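Local coordinates for acyl carrier protein (Leishmania major, PDB 5ZWT) that probably carries acyl chains on a phosphopantetheine arm during fatty acid biosynthesis, at residues A[37-40]-A[41-44]; A[25-28]-A[29-32]; A[11-14]-A[15-19]. The protein carries 1 engineered substitution. All blocks are in the same frame, centred on the assembly; numbering follows the deposited sequence.

Interaction 1. Residues A[37-40]-A[41-44]; sequences GLNA and LDVV. Engineered in segment 37-40: A40 (natural residue Ser).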
ATOM      1  N   GLY A  37       4.439  11.528 -23.756  1.00 40.37           N
ATOM      2  CA  GLY A  37       3.900  11.806 -25.076  1.00 41.72           C
ATOM      3  C   GLY A  37       2.430  11.508 -25.271  1.00 42.18           C
ATOM      4  O   GLY A  37       1.978  11.378 -26.416  1.00 42.86           O
ATOM      5  N   LEU A  38       1.661  11.425 -24.193  1.00 41.69           N
ATOM      6  CA  LEU A  38       0.236  11.154 -24.289  1.00 42.10           C
ATOM      7  C   LEU A  38      -0.537  12.422 -24.624  1.00 43.80           C
ATOM      8  O   LEU A  38      -0.134  13.530 -24.258  1.00 44.22           O
ATOM      9  CB  LEU A  38      -0.275  10.592 -22.967  1.00 38.31           C
ATOM     10  CG  LEU A  38       0.482   9.385 -22.414  1.00 35.73           C
ATOM     11  CD1 LEU A  38      -0.024   9.141 -21.026  1.00 35.80           C
ATOM     12  CD2 LEU A  38       0.246   8.157 -23.277  1.00 34.96           C
ATOM     13  N   ASN A  39      -1.657  12.255 -25.324  1.00 45.19           N
ATOM     14  CA  ASN A  39      -2.557  13.373 -25.550  1.00 46.72           C
ATOM     15  C   ASN A  39      -3.655  13.376 -24.487  1.00 46.28           C
ATOM     16  O   ASN A  39      -3.716  12.505 -23.609  1.00 44.66           O
ATOM     17  CB  ASN A  39      -3.147  13.325 -26.962  1.00 48.58           C
ATOM     18  CG  ASN A  39      -3.980  12.075 -27.224  1.00 49.58           C
ATOM     19  OD1 ASN A  39      -4.704  11.588 -26.351  1.00 48.90           O
ATOM     20  ND2 ASN A  39      -3.893  11.560 -28.449  1.00 50.66           N
ATOM     21  N   ALA A  40      -4.568  14.344 -24.590  1.00 46.72           N
ATOM     22  CA  ALA A  40      -5.606  14.475 -23.573  1.00 46.61           C
ATOM     23  C   ALA A  40      -6.535  13.266 -23.558  1.00 46.24           C
ATOM     24  O   ALA A  40      -7.004  12.878 -22.482  1.00 45.55           O
ATOM     25  CB  ALA A  40      -6.395  15.769 -23.772  1.00 47.42           C
ATOM     26  N   LEU A  41      -6.808  12.658 -24.721  1.00 46.77           N
ATOM     27  CA  LEU A  41      -7.600  11.428 -24.739  1.00 45.61           C
ATOM     28  C   LEU A  41      -6.875  10.309 -24.009  1.00 41.63           C
ATOM     29  O   LEU A  41      -7.486   9.590 -23.209  1.00 40.77           O
ATOM     30  CB  LEU A  41      -7.938  10.984 -26.170  1.00 50.46           C
ATOM     31  CG  LEU A  41      -8.661   9.607 -26.222  1.00 53.43           C
ATOM     32  CD1 LEU A  41      -9.936   9.534 -25.377  1.00 56.28           C
ATOM     33  CD2 LEU A  41      -8.929   9.104 -27.651  1.00 55.63           C
ATOM     34  N   ASP A  42      -5.569  10.141 -24.266  1.00 39.01           N
ATOM     35  CA  ASP A  42      -4.820   9.127 -23.526  1.00 36.55           C
ATOM     36  C   ASP A  42      -4.883   9.389 -22.025  1.00 33.56           C
ATOM     37  O   ASP A  42      -5.084   8.461 -21.231  1.00 31.78           O
ATOM     38  CB  ASP A  42      -3.347   9.029 -23.954  1.00 35.85           C
ATOM     39  CG  ASP A  42      -3.146   8.941 -25.455  1.00 36.43           C
ATOM     40  OD1 ASP A  42      -3.841   8.139 -26.120  1.00 37.69           O
ATOM     41  OD2 ASP A  42      -2.191   9.565 -25.940  1.00 36.60           O
ATOM     42  N   VAL A  43      -4.705  10.646 -21.613  1.00 30.96           N
ATOM     43  CA  VAL A  43      -4.627  10.955 -20.181  1.00 29.89           C
ATOM     44  C   VAL A  43      -5.931  10.596 -19.489  1.00 32.44           C
ATOM     45  O   VAL A  43      -5.937  10.077 -18.364  1.00 30.30           O
ATOM     46  CB  VAL A  43      -4.246  12.435 -19.960  1.00 31.67           C
ATOM     47  CG1 VAL A  43      -4.354  12.775 -18.489  1.00 30.67           C
ATOM     48  CG2 VAL A  43      -2.810  12.692 -20.442  1.00 29.26           C
ATOM     49  N   VAL A  44      -7.058  10.886 -20.144  1.00 31.23           N
ATOM     50  CA  VAL A  44      -8.359  10.522 -19.603  1.00 33.72           C
ATOM     51  C   VAL A  44      -8.453   9.014 -19.396  1.00 32.31           C
ATOM     52  O   VAL A  44      -8.971   8.541 -18.374  1.00 32.93           O
ATOM     53  CB  VAL A  44      -9.469  11.034 -20.543  1.00 34.16           C
ATOM     54  CG1 VAL A  44     -10.689  10.241 -20.359  1.00 35.56           C
ATOM     55  CG2 VAL A  44      -9.735  12.539 -20.304  1.00 36.06           C
TER
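N39 and D42 lay their side chains one over the other, amide plane against carboxylate plane only 15° apart, while each side chain also accepts a backbone N-H from the other residue. This is a capping box at the start of helix 40-53. N39 OD1 accepts a hydrogen bond from D42 N at 2.7 Å, in a nearly straight line. To reach it, N39 CG sits between the backbone N and the carbonyl carbon (chi1 62°), which folds the short amide back over the first turn. D42 OD2 returns the bond to N39 N at 2.8 Å, met on its anti side and tilted out of the carboxylate plane. Asparagine and aspartate suit these places because both are short and end in an acceptor. L38 CB also meets D42 CB at 3.6 Å, and L38 packs on V21 and F32 as well. A40 is an engineered replacement for serine; by family precedent that serine probably bears the phosphopantetheine. Helical bonding then takes over: V43 N donates to N39 O at 2.9 Å, and V44 N reaches A40 O at 3.1 Å, the donor tilted 28° from the carbonyl plane.

Interaction 2. Residues A[25-28]-A[29-32]; sequences KVTP and ESHF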
ATOM      1  N   LYS A  25      10.059   4.374 -20.066  1.00 43.20           N
ATOM      2  CA  LYS A  25      10.272   5.792 -19.770  1.00 44.27           C
ATOM      3  C   LYS A  25       9.605   6.271 -18.484  1.00 39.95           C
ATOM      4  O   LYS A  25       9.846   7.416 -18.072  1.00 38.71           O
ATOM      5  CB  LYS A  25       9.781   6.658 -20.928  1.00 48.07           C
ATOM      6  CG  LYS A  25      10.314   6.251 -22.285  1.00 53.29           C
ATOM      7  CD  LYS A  25       9.856   7.232 -23.345  1.00 56.81           C
ATOM      8  CE  LYS A  25      10.440   8.606 -23.069  1.00 59.70           C
ATOM      9  NZ  LYS A  25      11.896   8.686 -23.389  1.00 62.38           N
ATOM     10  N   VAL A  26       8.802   5.429 -17.838  1.00 35.59           N
ATOM     11  CA  VAL A  26       7.968   5.826 -16.702  1.00 32.23           C
ATOM     12  C   VAL A  26       8.801   5.875 -15.422  1.00 32.87           C
ATOM     13  O   VAL A  26       9.364   4.863 -15.015  1.00 32.94           O
ATOM     14  CB  VAL A  26       6.802   4.830 -16.563  1.00 28.11           C
ATOM     15  CG1 VAL A  26       6.014   5.051 -15.278  1.00 27.19           C
ATOM     16  CG2 VAL A  26       5.880   4.929 -17.777  1.00 28.68           C
ATOM     17  N   THR A  27       8.802   7.017 -14.735  1.00 34.95           N
ATOM     18  CA  THR A  27       9.394   7.162 -13.408  1.00 35.83           C
ATOM     19  C   THR A  27       8.347   7.724 -12.464  1.00 34.79           C
ATOM     20  O   THR A  27       7.266   8.136 -12.893  1.00 35.48           O
ATOM     21  CB  THR A  27      10.615   8.098 -13.408  1.00 38.36           C
ATOM     22  OG1 THR A  27      10.188   9.462 -13.551  1.00 38.55           O
ATOM     23  CG2 THR A  27      11.535   7.770 -14.536  1.00 40.56           C
ATOM     24  N   PRO A  28       8.631   7.748 -11.155  1.00 34.73           N
ATOM     25  CA  PRO A  28       7.724   8.445 -10.223  1.00 34.12           C
ATOM     26  C   PRO A  28       7.511   9.932 -10.519  1.00 35.43           C
ATOM     27  O   PRO A  28       6.606  10.526  -9.919  1.00 33.04           O
ATOM     28  CB  PRO A  28       8.399   8.260  -8.861  1.00 34.74           C
ATOM     29  CG  PRO A  28       9.310   7.082  -9.016  1.00 34.46           C
ATOM     30  CD  PRO A  28       9.579   6.853 -10.458  1.00 33.34           C
ATOM     31  N   GLU A  29       8.275  10.546 -11.424  1.00 37.44           N
ATOM     32  CA  GLU A  29       8.072  11.951 -11.761  1.00 41.07           C
ATOM     33  C   GLU A  29       7.578  12.174 -13.186  1.00 38.06           C
ATOM     34  O   GLU A  29       7.565  13.318 -13.645  1.00 37.39           O
ATOM     35  CB  GLU A  29       9.359  12.753 -11.524  1.00 46.87           C
ATOM     36  CG  GLU A  29      10.043  12.368 -10.217  1.00 51.84           C
ATOM     37  CD  GLU A  29       9.533  13.208  -9.057  1.00 55.69           C
ATOM     38  OE1 GLU A  29       9.840  12.890  -7.885  1.00 59.50           O
ATOM     39  OE2 GLU A  29       8.726  14.129  -9.317  1.00 57.16           O
ATOM     40  N   SER A  30       7.137  11.132 -13.886  1.00 36.23           N
ATOM     41  CA  SER A  30       6.771  11.291 -15.288  1.00 34.88           C
ATOM     42  C   SER A  30       5.556  12.197 -15.432  1.00 35.55           C
ATOM     43  O   SER A  30       4.546  12.024 -14.734  1.00 33.83           O
ATOM     44  CB  SER A  30       6.489   9.927 -15.926  1.00 32.30           C
ATOM     45  OG  SER A  30       7.683   9.168 -15.993  1.00 32.56           O
ATOM     46  N   HIS A  31       5.669  13.169 -16.329  1.00 37.76           N
ATOM     47  CA  HIS A  31       4.547  13.998 -16.742  1.00 40.09           C
ATOM     48  C   HIS A  31       3.916  13.364 -17.965  1.00 36.05           C
ATOM     49  O   HIS A  31       4.617  12.994 -18.914  1.00 33.96           O
ATOM     50  CB  HIS A  31       4.996  15.428 -17.065  1.00 47.78           C
ATOM     51  CG  HIS A  31       5.408  16.227 -15.864  1.00 56.10           C
ATOM     52  ND1 HIS A  31       4.730  17.358 -15.457  1.00 58.33           N
ATOM     53  CD2 HIS A  31       6.445  16.083 -15.005  1.00 62.11           C
ATOM     54  CE1 HIS A  31       5.319  17.862 -14.387  1.00 60.16           C
ATOM     55  NE2 HIS A  31       6.365  17.110 -14.094  1.00 61.91           N
ATOM     56  N   PHE A  32       2.584  13.242 -17.946  1.00 34.42           N
ATOM     57  CA  PHE A  32       1.927  12.448 -18.974  1.00 33.32           C
ATOM     58  C   PHE A  32       2.254  12.972 -20.367  1.00 34.43           C
ATOM     59  O   PHE A  32       2.596  12.194 -21.263  1.00 35.01           O
ATOM     60  CB  PHE A  32       0.416  12.434 -18.736  1.00 31.81           C
ATOM     61  CG  PHE A  32       0.003  11.743 -17.459  1.00 30.96           C
ATOM     62  CD1 PHE A  32       0.800  10.767 -16.891  1.00 30.27           C
ATOM     63  CD2 PHE A  32      -1.197  12.068 -16.842  1.00 30.83           C
ATOM     64  CE1 PHE A  32       0.427  10.131 -15.709  1.00 30.61           C
ATOM     65  CE2 PHE A  32      -1.589  11.419 -15.675  1.00 31.46           C
ATOM     66  CZ  PHE A  32      -0.771  10.453 -15.109  1.00 29.63           C
TER
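T27 and S30 face each other across a type I beta turn, and their hydroxyl oxygens, OG1 and OG, come within 3.5 Å while each serves a different backbone N-H. S30 OG reaches back across the turn to accept T27 N at 2.7 Å, with an almost linear N-H...O angle of 175°. Its chi1 of -67° keeps OG beside the backbone N of S30, on the side of the turn where the T27 amide lies. T27 OG1 is aimed instead along the chain: placed between its own backbone N and carbonyl carbon (chi1 73°), it accepts E29 N at 3.1 Å and so makes an ST turn inside the beta turn. The turn's own bond, S30 N to T27 O, is longer at 3.2 Å, and its donor stands above the carbonyl plane. One hydroxyl bond thus joins the ends of the turn and the other braces its first half, in a bend whose closing bond is poorly directed. P28 suits the second position, since its ring holds phi where a type I turn needs it. E29 follows with its chain bent at chi2, CG resting 3.5 Å from P28 C, and the residue is exposed. V26, just before the turn, is the apolar anchor. It packs on L12, V15 and K16 of helix 3-16 and on I69 of helix 69-78, while the backbone of S30 bonds to I69, so the loop packs against both helices.

Interaction 3. Residues A[11-14]-A[15-19]; sequences VLEV and VKNFE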
ATOM      1  N   VAL A  11       0.295   3.046  -8.932  1.00 26.09           N
ATOM      2  CA  VAL A  11       0.135   3.970 -10.059  1.00 28.41           C
ATOM      3  C   VAL A  11       1.150   3.663 -11.149  1.00 28.39           C
ATOM      4  O   VAL A  11       0.822   3.694 -12.347  1.00 28.13           O
ATOM      5  CB  VAL A  11       0.231   5.438  -9.603  1.00 27.28           C
ATOM      6  CG1 VAL A  11       0.253   6.369 -10.837  1.00 27.46           C
ATOM      7  CG2 VAL A  11      -0.953   5.777  -8.726  1.00 27.08           C
ATOM      8  N   LEU A  12       2.384   3.318 -10.761  1.00 27.50           N
ATOM      9  CA  LEU A  12       3.421   3.056 -11.759  1.00 29.19           C
ATOM     10  C   LEU A  12       3.017   1.900 -12.646  1.00 30.72           C
ATOM     11  O   LEU A  12       3.232   1.944 -13.861  1.00 31.88           O
ATOM     12  CB  LEU A  12       4.775   2.762 -11.096  1.00 26.32           C
ATOM     13  CG  LEU A  12       5.545   3.928 -10.455  1.00 27.62           C
ATOM     14  CD1 LEU A  12       6.712   3.400  -9.654  1.00 26.00           C
ATOM     15  CD2 LEU A  12       6.028   4.909 -11.511  1.00 26.17           C
ATOM     16  N   GLU A  13       2.380   0.876 -12.070  1.00 33.82           N
ATOM     17  CA  GLU A  13       2.041  -0.291 -12.878  1.00 36.31           C
ATOM     18  C   GLU A  13       0.836  -0.019 -13.759  1.00 32.70           C
ATOM     19  O   GLU A  13       0.783  -0.497 -14.907  1.00 32.07           O
ATOM     20  CB  GLU A  13       1.777  -1.501 -11.975  1.00 43.07           C
ATOM     21  CG  GLU A  13       2.364  -2.817 -12.498  1.00 49.40           C
ATOM     22  CD  GLU A  13       3.883  -2.773 -12.597  1.00 55.11           C
ATOM     23  OE1 GLU A  13       4.531  -2.289 -11.646  1.00 60.63           O
ATOM     24  OE2 GLU A  13       4.428  -3.199 -13.638  1.00 56.98           O
ATOM     25  N   VAL A  14      -0.101   0.807 -13.287  1.00 30.83           N
ATOM     26  CA  VAL A  14      -1.197   1.229 -14.153  1.00 30.52           C
ATOM     27  C   VAL A  14      -0.647   1.963 -15.371  1.00 28.07           C
ATOM     28  O   VAL A  14      -1.042   1.690 -16.511  1.00 28.84           O
ATOM     29  CB  VAL A  14      -2.202   2.108 -13.381  1.00 28.82           C
ATOM     30  CG1 VAL A  14      -3.216   2.722 -14.351  1.00 28.77           C
ATOM     31  CG2 VAL A  14      -2.912   1.258 -12.332  1.00 27.79           C
ATOM     32  N   VAL A  15       0.288   2.893 -15.153  1.00 29.00           N
ATOM     33  CA  VAL A  15       0.757   3.731 -16.256  1.00 28.12           C
ATOM     34  C   VAL A  15       1.629   2.925 -17.201  1.00 30.57           C
ATOM     35  O   VAL A  15       1.491   3.022 -18.426  1.00 30.04           O
ATOM     36  CB  VAL A  15       1.533   4.954 -15.724  1.00 28.14           C
ATOM     37  CG1 VAL A  15       2.211   5.680 -16.893  1.00 28.34           C
ATOM     38  CG2 VAL A  15       0.611   5.910 -14.990  1.00 28.18           C
ATOM     39  N   LYS A  16       2.507   2.090 -16.647  1.00 31.38           N
ATOM     40  CA  LYS A  16       3.411   1.286 -17.468  1.00 33.94           C
ATOM     41  C   LYS A  16       2.634   0.323 -18.356  1.00 35.75           C
ATOM     42  O   LYS A  16       3.058   0.008 -19.475  1.00 36.36           O
ATOM     43  CB  LYS A  16       4.369   0.518 -16.563  1.00 32.42           C
ATOM     44  CG  LYS A  16       5.583   1.321 -16.078  1.00 32.95           C
ATOM     45  CD  LYS A  16       6.230   0.624 -14.875  1.00 33.23           C
ATOM     46  CE  LYS A  16       7.425   1.448 -14.353  1.00 33.92           C
ATOM     47  NZ  LYS A  16       8.181   0.808 -13.239  1.00 35.12           N
ATOM     48  N   ASN A  17       1.524  -0.199 -17.849  1.00 37.76           N
ATOM     49  CA  ASN A  17       0.750  -1.193 -18.583  1.00 40.54           C
ATOM     50  C   ASN A  17      -0.231  -0.581 -19.563  1.00 39.12           C
ATOM     51  O   ASN A  17      -0.906  -1.327 -20.283  1.00 39.20           O
ATOM     52  CB  ASN A  17       0.021  -2.111 -17.604  1.00 44.18           C
ATOM     53  CG  ASN A  17       0.943  -3.170 -17.035  1.00 46.95           C
ATOM     54  OD1 ASN A  17       1.800  -2.885 -16.199  1.00 48.65           O
ATOM     55  ND2 ASN A  17       0.799  -4.390 -17.518  1.00 49.74           N
ATOM     56  N   PHE A  18      -0.346   0.745 -19.598  1.00 37.01           N
ATOM     57  CA  PHE A  18      -1.215   1.388 -20.571  1.00 37.32           C
ATOM     58  C   PHE A  18      -0.642   1.291 -21.980  1.00 37.48           C
ATOM     59  O   PHE A  18       0.557   1.519 -22.199  1.00 34.58           O
ATOM     60  CB  PHE A  18      -1.457   2.852 -20.204  1.00 36.98           C
ATOM     61  CG  PHE A  18      -2.474   3.513 -21.071  1.00 37.96           C
ATOM     62  CD1 PHE A  18      -3.811   3.185 -20.955  1.00 38.05           C
ATOM     63  CD2 PHE A  18      -2.103   4.485 -21.983  1.00 38.29           C
ATOM     64  CE1 PHE A  18      -4.766   3.790 -21.754  1.00 39.60           C
ATOM     65  CE2 PHE A  18      -3.055   5.102 -22.784  1.00 38.60           C
ATOM     66  CZ  PHE A  18      -4.389   4.753 -22.668  1.00 39.20           C
ATOM     67  N   GLU A  19      -1.539   1.017 -22.943  1.00 38.05           N
ATOM     68  CA  GLU A  19      -1.138   0.601 -24.287  1.00 40.14           C
ATOM     69  C   GLU A  19      -0.459   1.715 -25.076  1.00 42.24           C
ATOM     70  O   GLU A  19       0.241   1.429 -26.054  1.00 45.95           O
ATOM     71  CB  GLU A  19      -2.345   0.052 -25.065  1.00 41.12           C
ATOM     72  CG  GLU A  19      -3.693   0.687 -24.741  1.00 39.73           C
TER
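K16 runs its aliphatic chain back over the carbonyl of L12, with CB and CG each 3.3 Å from L12 O and CD at 3.4 Å. Its chi1 of -82° puts CG beside the backbone N, and the chain is fully extended beyond it, so the methylenes lie along the last turn of helix 3-16. L12 O is at the same time the acceptor for K16 N at 2.9 Å. V11 and V15, one turn apart, share a conformation in which CG1 is anti to the backbone N, at chi1 170° in V15. That leaves V15 CG2 next to V11 O and 4.2 Å from V11 CG1. Small and apolar, V11 and V15 suit the buried side, where both also pack on I69 of helix 69-78. N17 N donates to E13 O at 3.0 Å, and F18 N donates to V15 O at 3.2 Å. With F18 CG anti to the backbone N, the side chain reaches E45 and V46 of helix 40-53. V11 and V15 are buried, E13 is exposed, and K16, partly exposed, also lays its side chain on V26. E13 OE1 and K16 NZ, 5.0 Å apart, may attract each other modestly, but they form no salt bridge, and the backbone bonds and apolar packing do the holding.

Overall arrangement
From the N terminus, interaction 3 comes first, at the end of helix 3-16; interaction 2 bends the long loop that follows; interaction 1 then opens helix 40-53. The three are in series, so none nests in or crosses another, and only interaction 2 closes a turn of loop. They nevertheless meet in space. Interactions 2 and 3 touch through V26, and also where T27 O packs on L12 CD2. F32, at the other end of interaction 2, touches V43 of interaction 1, and its O probably accepts a hydrogen bond from L38 N. F18 CZ packs against D42 O, linking interactions 3 and 1. Together they join the two helices, both directly and through the loop.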